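Long-range contacts in putative cell adhesion protein (Parabacteroides distasonis, PDB 3LIU), which probably serves as a pilus (fimbrial) subunit of the FimA/Mfa1 family, with an inferred role in bacterial cell adhesion: residues D174-A183 against L278-E286; Y333-D344 against T381-V389. All coordinates share one frame; numbering follows the deposited sequence.

Contact 1: D174-A183 against L278-E286; sequences DVASIALAGA and LNHEFYVYE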
# COMPACT_ATOMS: atom_id res chain seq x y z
N ASP A 174 4.43 -2.11 3.52
CA ASP A 174 3.06 -2.34 3.91
C ASP A 174 2.09 -1.56 2.98
O ASP A 174 0.88 -1.66 3.14
CB ASP A 174 2.85 -1.92 5.38
CG ASP A 174 3.39 -2.95 6.40
OD1 ASP A 174 4.02 -3.97 6.04
OD2 ASP A 174 3.16 -2.74 7.62
N VAL A 175 2.60 -0.77 2.02
CA VAL A 175 1.76 -0.02 1.11
C VAL A 175 1.97 -0.56 -0.34
O VAL A 175 2.96 -1.25 -0.62
CB VAL A 175 2.04 1.52 1.13
CG1 VAL A 175 1.58 2.16 2.44
CG2 VAL A 175 3.51 1.80 0.89
N ALA A 176 1.05 -0.19 -1.23
CA ALA A 176 1.14 -0.38 -2.69
C ALA A 176 1.23 1.00 -3.31
O ALA A 176 0.82 2.00 -2.68
CB ALA A 176 -0.11 -1.14 -3.27
N SER A 177 1.75 1.06 -4.55
CA SER A 177 1.89 2.31 -5.28
C SER A 177 0.98 2.26 -6.48
O SER A 177 1.00 1.26 -7.20
CB SER A 177 3.32 2.46 -5.76
OG SER A 177 3.41 3.51 -6.73
N ILE A 178 0.15 3.29 -6.67
CA ILE A 178 -0.75 3.32 -7.81
C ILE A 178 -0.47 4.58 -8.61
O ILE A 178 -0.43 5.70 -8.05
CB ILE A 178 -2.26 3.25 -7.41
CG1 ILE A 178 -2.57 1.97 -6.65
CG2 ILE A 178 -3.17 3.34 -8.64
CD1 ILE A 178 -4.03 1.87 -6.07
N ALA A 179 -0.29 4.43 -9.91
CA ALA A 179 -0.04 5.57 -10.80
C ALA A 179 -0.69 5.39 -12.15
O ALA A 179 -0.86 4.26 -12.63
CB ALA A 179 1.44 5.79 -10.97
N LEU A 180 -1.09 6.52 -12.74
CA LEU A 180 -1.56 6.61 -14.09
C LEU A 180 -0.34 6.82 -14.99
O LEU A 180 0.32 7.88 -14.94
CB LEU A 180 -2.55 7.79 -14.27
CG LEU A 180 -3.13 7.98 -15.68
CD1 LEU A 180 -4.18 6.92 -16.01
CD2 LEU A 180 -3.69 9.40 -15.90
N ALA A 181 -0.07 5.81 -15.81
CA ALA A 181 1.07 5.78 -16.70
C ALA A 181 0.71 6.48 -18.00
O ALA A 181 1.56 7.07 -18.63
CB ALA A 181 1.45 4.33 -16.97
N GLY A 182 -0.53 6.42 -18.43
CA GLY A 182 -0.92 7.22 -19.61
C GLY A 182 -2.42 7.24 -19.81
O GLY A 182 -3.14 6.41 -19.28
N ALA A 183 -2.90 8.23 -20.57
CA ALA A 183 -4.33 8.35 -20.85
C ALA A 183 -4.54 8.96 -22.21
O ALA A 183 -4.57 10.18 -22.32
CB ALA A 183 -5.01 9.19 -19.80
N LEU A 278 0.26 12.60 -14.29
CA LEU A 278 0.83 11.41 -14.93
C LEU A 278 2.09 10.94 -14.21
O LEU A 278 2.98 11.72 -13.90
CB LEU A 278 1.20 11.71 -16.38
CG LEU A 278 0.10 11.65 -17.43
CD1 LEU A 278 0.75 11.87 -18.79
CD2 LEU A 278 -0.61 10.30 -17.38
N ASN A 279 2.16 9.64 -13.99
CA ASN A 279 3.19 9.01 -13.23
C ASN A 279 3.30 9.42 -11.75
O ASN A 279 4.20 9.00 -11.09
CB ASN A 279 4.53 9.17 -13.98
CG ASN A 279 4.46 8.58 -15.38
OD1 ASN A 279 4.84 9.21 -16.35
ND2 ASN A 279 3.94 7.38 -15.48
N HIS A 280 2.39 10.22 -11.24
CA HIS A 280 2.41 10.54 -9.84
C HIS A 280 1.95 9.30 -9.06
O HIS A 280 0.87 8.73 -9.33
CB HIS A 280 1.48 11.70 -9.53
CG HIS A 280 1.37 11.99 -8.08
ND1 HIS A 280 2.32 12.73 -7.40
CD2 HIS A 280 0.47 11.59 -7.15
CE1 HIS A 280 1.98 12.80 -6.13
NE2 HIS A 280 0.87 12.11 -5.95
N GLU A 281 2.74 8.88 -8.10
CA GLU A 281 2.41 7.66 -7.36
C GLU A 281 1.54 7.96 -6.14
O GLU A 281 1.83 8.92 -5.42
CB GLU A 281 3.67 6.94 -6.91
CG GLU A 281 4.40 6.28 -8.06
CD GLU A 281 5.73 5.65 -7.64
OE1 GLU A 281 5.81 4.93 -6.61
OE2 GLU A 281 6.70 5.88 -8.38
N PHE A 282 0.48 7.16 -5.94
CA PHE A 282 -0.38 7.24 -4.78
C PHE A 282 -0.13 6.00 -3.96
O PHE A 282 -0.11 4.90 -4.51
CB PHE A 282 -1.88 7.23 -5.20
CG PHE A 282 -2.30 8.44 -6.01
CD1 PHE A 282 -2.53 9.67 -5.40
CD2 PHE A 282 -2.43 8.36 -7.38
CE1 PHE A 282 -2.94 10.80 -6.16
CE2 PHE A 282 -2.82 9.48 -8.13
CZ PHE A 282 -3.08 10.70 -7.50
N TYR A 283 -0.05 6.16 -2.64
CA TYR A 283 0.19 5.08 -1.72
C TYR A 283 -1.09 4.71 -0.99
O TYR A 283 -1.80 5.57 -0.45
CB TYR A 283 1.27 5.46 -0.69
CG TYR A 283 2.59 5.89 -1.24
CD1 TYR A 283 3.17 5.23 -2.35
CD2 TYR A 283 3.30 6.94 -0.67
CE1 TYR A 283 4.38 5.65 -2.89
CE2 TYR A 283 4.53 7.33 -1.17
CZ TYR A 283 5.07 6.67 -2.26
OH TYR A 283 6.28 7.07 -2.79
N VAL A 284 -1.35 3.40 -0.94
CA VAL A 284 -2.60 2.89 -0.38
C VAL A 284 -2.24 1.61 0.35
O VAL A 284 -1.17 1.02 0.10
CB VAL A 284 -3.68 2.60 -1.50
CG1 VAL A 284 -4.09 3.85 -2.23
CG2 VAL A 284 -3.19 1.56 -2.50
N TYR A 285 -3.13 1.16 1.23
CA TYR A 285 -2.96 -0.16 1.86
C TYR A 285 -3.68 -1.22 1.01
O TYR A 285 -4.41 -0.90 0.03
CB TYR A 285 -3.48 -0.17 3.32
CG TYR A 285 -2.68 0.64 4.35
CD1 TYR A 285 -1.29 0.68 4.33
CD2 TYR A 285 -3.33 1.33 5.37
CE1 TYR A 285 -0.57 1.38 5.26
CE2 TYR A 285 -2.59 2.05 6.35
CZ TYR A 285 -1.24 2.07 6.27
OH TYR A 285 -0.47 2.79 7.15
N GLU A 286 -3.54 -2.48 1.41
CA GLU A 286 -4.19 -3.56 0.69
C GLU A 286 -5.69 -3.43 0.72
O GLU A 286 -6.28 -3.02 1.72
CB GLU A 286 -3.81 -4.94 1.25
CG GLU A 286 -2.32 -5.27 1.16
CD GLU A 286 -2.01 -6.75 1.33
OE1 GLU A 286 -2.62 -7.38 2.22
OE2 GLU A 286 -1.10 -7.26 0.62
O HOH W 1 -1.56 -2.83 3.60
O HOH W 2 -1.00 9.11 -11.39
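The ring of Phe282 turns an edge toward the opposing backbone, with Ile178 O near the ring plane, 3.4 Å from Phe282 CD2. Over one face of this ring stands His280, its CD2 3.6 Å above the plane and offset toward the rim, while Phe282 CD1 lies in the plane of the imidazole at its edge. Tyr283 likewise has Ser177 CA and Ala176 O near its ring plane. At Tyr285, Asp174 O sits at the ring edge and Val175 CG1 approaches obliquely, 3.6 Å from Tyr285 CE1. The carboxylate of Glu281 is met from above its plane: Ser177 OG donates to Glu281 OE1 at 2.8 Å, 39° out of that plane. Placing OG trans to the backbone N of Ser177 (chi1 166°) brings it to this oxygen, while Glu281 OE2 is taken by a salt bridge to Lys359. Between the two strands runs an antiparallel ladder in which Ala176 and Ile178 form hydrogen-bonded pairs with Val284 and Phe282, and Asn279 N extends the link to Leu180 O at 2.7 Å. A water joins Leu180 N to His280 O. On the face shared with Phe282, Ile178 CD1 meets Val284 CG2 at 3.7 Å, the two side chains crossing at about a right angle. Ser177 and Ala179 hydrogen-bond through their backbones to strand 358-366, so strand 172-185 runs between 282-284 and 358-366, and the face bearing Leu180, Phe282 and Val284 packs against strand 193-213, which Tyr285 also touches.

Contact 2: Y333-D344 against T381-V389; sequences YAIPVGEEVTID and TNVSASVKV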
# COMPACT_ATOMS: atom_id res chain seq x y z
N TYR A 333 -13.80 9.12 -15.71
CA TYR A 333 -13.58 7.73 -16.08
C TYR A 333 -12.97 7.00 -14.87
O TYR A 333 -11.87 7.38 -14.37
CB TYR A 333 -12.63 7.64 -17.27
CG TYR A 333 -13.05 8.44 -18.48
CD1 TYR A 333 -12.74 9.78 -18.59
CD2 TYR A 333 -13.77 7.84 -19.53
CE1 TYR A 333 -13.10 10.54 -19.71
CE2 TYR A 333 -14.15 8.57 -20.64
CZ TYR A 333 -13.79 9.94 -20.73
OH TYR A 333 -14.14 10.69 -21.82
N ALA A 334 -13.69 6.00 -14.36
CA ALA A 334 -13.28 5.25 -13.18
C ALA A 334 -12.87 3.82 -13.51
O ALA A 334 -13.54 3.17 -14.30
CB ALA A 334 -14.44 5.24 -12.16
N ILE A 335 -11.83 3.34 -12.82
CA ILE A 335 -11.19 2.04 -13.02
C ILE A 335 -11.02 1.32 -11.71
O ILE A 335 -10.35 1.82 -10.82
CB ILE A 335 -9.74 2.30 -13.58
CG1 ILE A 335 -9.83 2.86 -14.99
CG2 ILE A 335 -8.85 1.09 -13.55
CD1 ILE A 335 -10.92 2.26 -15.79
N PRO A 336 -11.57 0.10 -11.58
CA PRO A 336 -11.23 -0.69 -10.42
C PRO A 336 -9.83 -1.27 -10.54
O PRO A 336 -9.58 -2.10 -11.42
CB PRO A 336 -12.30 -1.78 -10.38
CG PRO A 336 -13.00 -1.71 -11.71
CD PRO A 336 -12.40 -0.64 -12.54
N VAL A 337 -8.93 -0.87 -9.64
CA VAL A 337 -7.50 -1.20 -9.75
C VAL A 337 -7.25 -2.69 -9.48
O VAL A 337 -7.43 -3.21 -8.38
CB VAL A 337 -6.63 -0.30 -8.85
CG1 VAL A 337 -5.11 -0.63 -9.00
CG2 VAL A 337 -6.85 1.17 -9.23
N GLY A 338 -6.81 -3.38 -10.52
CA GLY A 338 -6.38 -4.75 -10.38
C GLY A 338 -7.44 -5.80 -10.60
O GLY A 338 -7.24 -6.97 -10.28
N GLU A 339 -8.58 -5.39 -11.13
CA GLU A 339 -9.60 -6.33 -11.57
C GLU A 339 -9.04 -7.36 -12.57
O GLU A 339 -9.37 -8.55 -12.55
CB GLU A 339 -10.72 -5.51 -12.18
CG GLU A 339 -11.79 -6.35 -12.88
CD GLU A 339 -12.93 -5.49 -13.40
OE1 GLU A 339 -12.67 -4.46 -14.07
OE2 GLU A 339 -14.08 -5.84 -13.12
N GLU A 340 -8.19 -6.85 -13.46
CA GLU A 340 -7.36 -7.65 -14.36
C GLU A 340 -5.99 -6.94 -14.45
O GLU A 340 -5.91 -5.70 -14.65
CB GLU A 340 -8.03 -7.75 -15.75
CG GLU A 340 -7.28 -8.61 -16.79
CD GLU A 340 -7.36 -10.11 -16.50
OE1 GLU A 340 -8.26 -10.52 -15.76
OE2 GLU A 340 -6.54 -10.88 -17.03
N VAL A 341 -4.93 -7.71 -14.27
CA VAL A 341 -3.56 -7.20 -14.34
C VAL A 341 -2.70 -8.06 -15.29
O VAL A 341 -2.98 -9.25 -15.52
CB VAL A 341 -2.90 -7.12 -12.95
CG1 VAL A 341 -3.77 -6.25 -12.03
CG2 VAL A 341 -2.67 -8.55 -12.32
N THR A 342 -1.69 -7.41 -15.84
CA THR A 342 -0.55 -8.03 -16.49
C THR A 342 0.53 -8.05 -15.46
O THR A 342 0.81 -7.03 -14.82
CB THR A 342 -0.17 -7.21 -17.77
OG1 THR A 342 -1.18 -7.42 -18.74
CG2 THR A 342 1.19 -7.64 -18.40
N ILE A 343 1.09 -9.22 -15.23
CA ILE A 343 2.08 -9.44 -14.16
C ILE A 343 3.19 -10.32 -14.76
O ILE A 343 2.96 -10.95 -15.79
CB ILE A 343 1.40 -10.02 -12.86
CG1 ILE A 343 2.32 -9.92 -11.64
CG2 ILE A 343 0.93 -11.47 -13.05
CD1 ILE A 343 1.58 -9.98 -10.28
N ASP A 344 4.38 -10.28 -14.16
CA ASP A 344 5.60 -10.96 -14.62
C ASP A 344 5.85 -10.77 -16.09
O ASP A 344 6.11 -11.73 -16.81
CB ASP A 344 5.56 -12.47 -14.33
CG ASP A 344 5.43 -12.78 -12.85
OD1 ASP A 344 5.98 -12.02 -12.02
OD2 ASP A 344 4.78 -13.79 -12.52
N THR A 381 -19.03 3.27 -19.99
CA THR A 381 -17.82 3.70 -19.30
C THR A 381 -16.91 4.50 -20.26
O THR A 381 -16.31 5.49 -19.88
CB THR A 381 -17.04 2.49 -18.74
OG1 THR A 381 -16.67 1.64 -19.83
CG2 THR A 381 -17.89 1.66 -17.72
N ASN A 382 -16.85 4.06 -21.51
CA ASN A 382 -16.01 4.68 -22.58
C ASN A 382 -14.52 4.75 -22.26
O ASN A 382 -13.79 5.63 -22.77
CB ASN A 382 -16.56 6.06 -22.97
CG ASN A 382 -17.81 5.95 -23.80
OD1 ASN A 382 -18.00 4.97 -24.51
ND2 ASN A 382 -18.67 6.95 -23.73
N VAL A 383 -14.06 3.78 -21.47
CA VAL A 383 -12.66 3.68 -21.11
C VAL A 383 -12.26 2.21 -21.08
O VAL A 383 -13.03 1.36 -20.70
CB VAL A 383 -12.34 4.38 -19.78
CG1 VAL A 383 -13.13 3.78 -18.60
CG2 VAL A 383 -10.83 4.38 -19.52
N SER A 384 -11.07 1.94 -21.57
CA SER A 384 -10.45 0.63 -21.51
C SER A 384 -9.13 0.83 -20.74
O SER A 384 -8.44 1.86 -20.93
CB SER A 384 -10.19 0.15 -22.93
OG SER A 384 -9.33 -0.95 -22.93
N ALA A 385 -8.83 -0.08 -19.81
CA ALA A 385 -7.65 0.03 -18.98
C ALA A 385 -6.76 -1.19 -19.07
O ALA A 385 -7.23 -2.29 -19.11
CB ALA A 385 -8.05 0.26 -17.51
N SER A 386 -5.46 -0.93 -19.09
CA SER A 386 -4.41 -1.90 -19.03
C SER A 386 -3.59 -1.55 -17.78
O SER A 386 -3.02 -0.44 -17.69
CB SER A 386 -3.55 -1.72 -20.26
OG SER A 386 -2.41 -2.54 -20.20
N VAL A 387 -3.51 -2.52 -16.86
CA VAL A 387 -2.83 -2.36 -15.58
C VAL A 387 -1.64 -3.33 -15.52
O VAL A 387 -1.83 -4.55 -15.53
CB VAL A 387 -3.83 -2.57 -14.43
CG1 VAL A 387 -3.22 -2.31 -13.07
CG2 VAL A 387 -5.07 -1.65 -14.64
N LYS A 388 -0.42 -2.79 -15.47
CA LYS A 388 0.78 -3.57 -15.23
C LYS A 388 1.09 -3.54 -13.78
O LYS A 388 1.10 -2.46 -13.17
CB LYS A 388 2.00 -2.99 -15.92
CG LYS A 388 1.98 -3.05 -17.41
CD LYS A 388 3.29 -2.48 -17.94
CE LYS A 388 3.30 -2.36 -19.46
NZ LYS A 388 4.55 -1.65 -19.88
N VAL A 389 1.36 -4.71 -13.24
CA VAL A 389 1.84 -4.86 -11.90
C VAL A 389 3.29 -5.34 -11.93
O VAL A 389 3.61 -6.33 -12.60
CB VAL A 389 0.98 -5.87 -11.10
CG1 VAL A 389 1.62 -6.12 -9.74
CG2 VAL A 389 -0.42 -5.32 -10.92
O HOH W 3 -4.89 -5.31 -17.23
O HOH W 4 5.36 -8.34 -12.13
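Thr381 and Asn382 turn their carbonyls to the ring of Tyr333, whose CD2 lies 3.5 Å from Thr381 O and whose CE2 lies 3.6 Å from Asn382 O, both approaching obliquely. Val383 follows, with CB 3.8 Å from Tyr333 CD2. The Tyr333 hydroxyl hydrogen-bonds Gly368 O, and Asn382 ND2 bonds the carbonyl of the next residue, Pro369. Without the ring, as with an alanine here, a gap would probably open beside Val383 and the carbonyls of Thr381 and Asn382, and Gly368 O would be likely to lose its hydroxyl partner. Ile335 CD1 lies 3.9 Å from Val383 CG1 and touches Ala385 CB as well, so Ile335 bridges two residues that both point toward its segment. Here the strands belong to different layers: 333-336 pairs with 308-319 and 383-389 with 358-366, and their axes lie 8.1 Å apart at 37°, consistent with the face-to-face packing of a beta sandwich. A type II turn from Pro336 to Glu339, with Gly338 at its third position, then carries the first segment across to the edge of the second. There a single parallel-type bridge forms, the two strands diverging by 45°. At Val387 the amide reaches Glu340 O through a water, and the carbonyl accepts a nearly straight bond from Thr342 N at 2.9 Å. Beyond Lys388, which lies across from Thr342, Val389 N donates to Thr342 O at 2.9 Å. With CG1 trans to its backbone N (chi1 173°), Val389 sends that methyl alongside Ile343 CD1 and the other, CG2, to within 3.6 Å of Val341 CG1; a second water links Val389 O to Asp344 N.

Overall arrangement
Along the chain the two contacts follow in series, neither nested nor crossed. Contact 1 closes first: from strand 172-185 the chain runs through 94 intervening residues, including strand 193-213, before 278-286 returns beside it. Strand 308-319 then pairs with 193-213 and leads into 326-336, where contact 2 opens; its shorter loop of 36 residues holds strands 347-350 and 358-366 and closes with 383-391. Strand 358-366 unites the pair, lying between 172-185 of contact 1 and 383-391 of contact 2. Their centres are 12 Å apart, and they touch directly where Ile178 CD1 of strand 172-185 packs 4.0 Å from Val337 CG1 in the turn after 326-336.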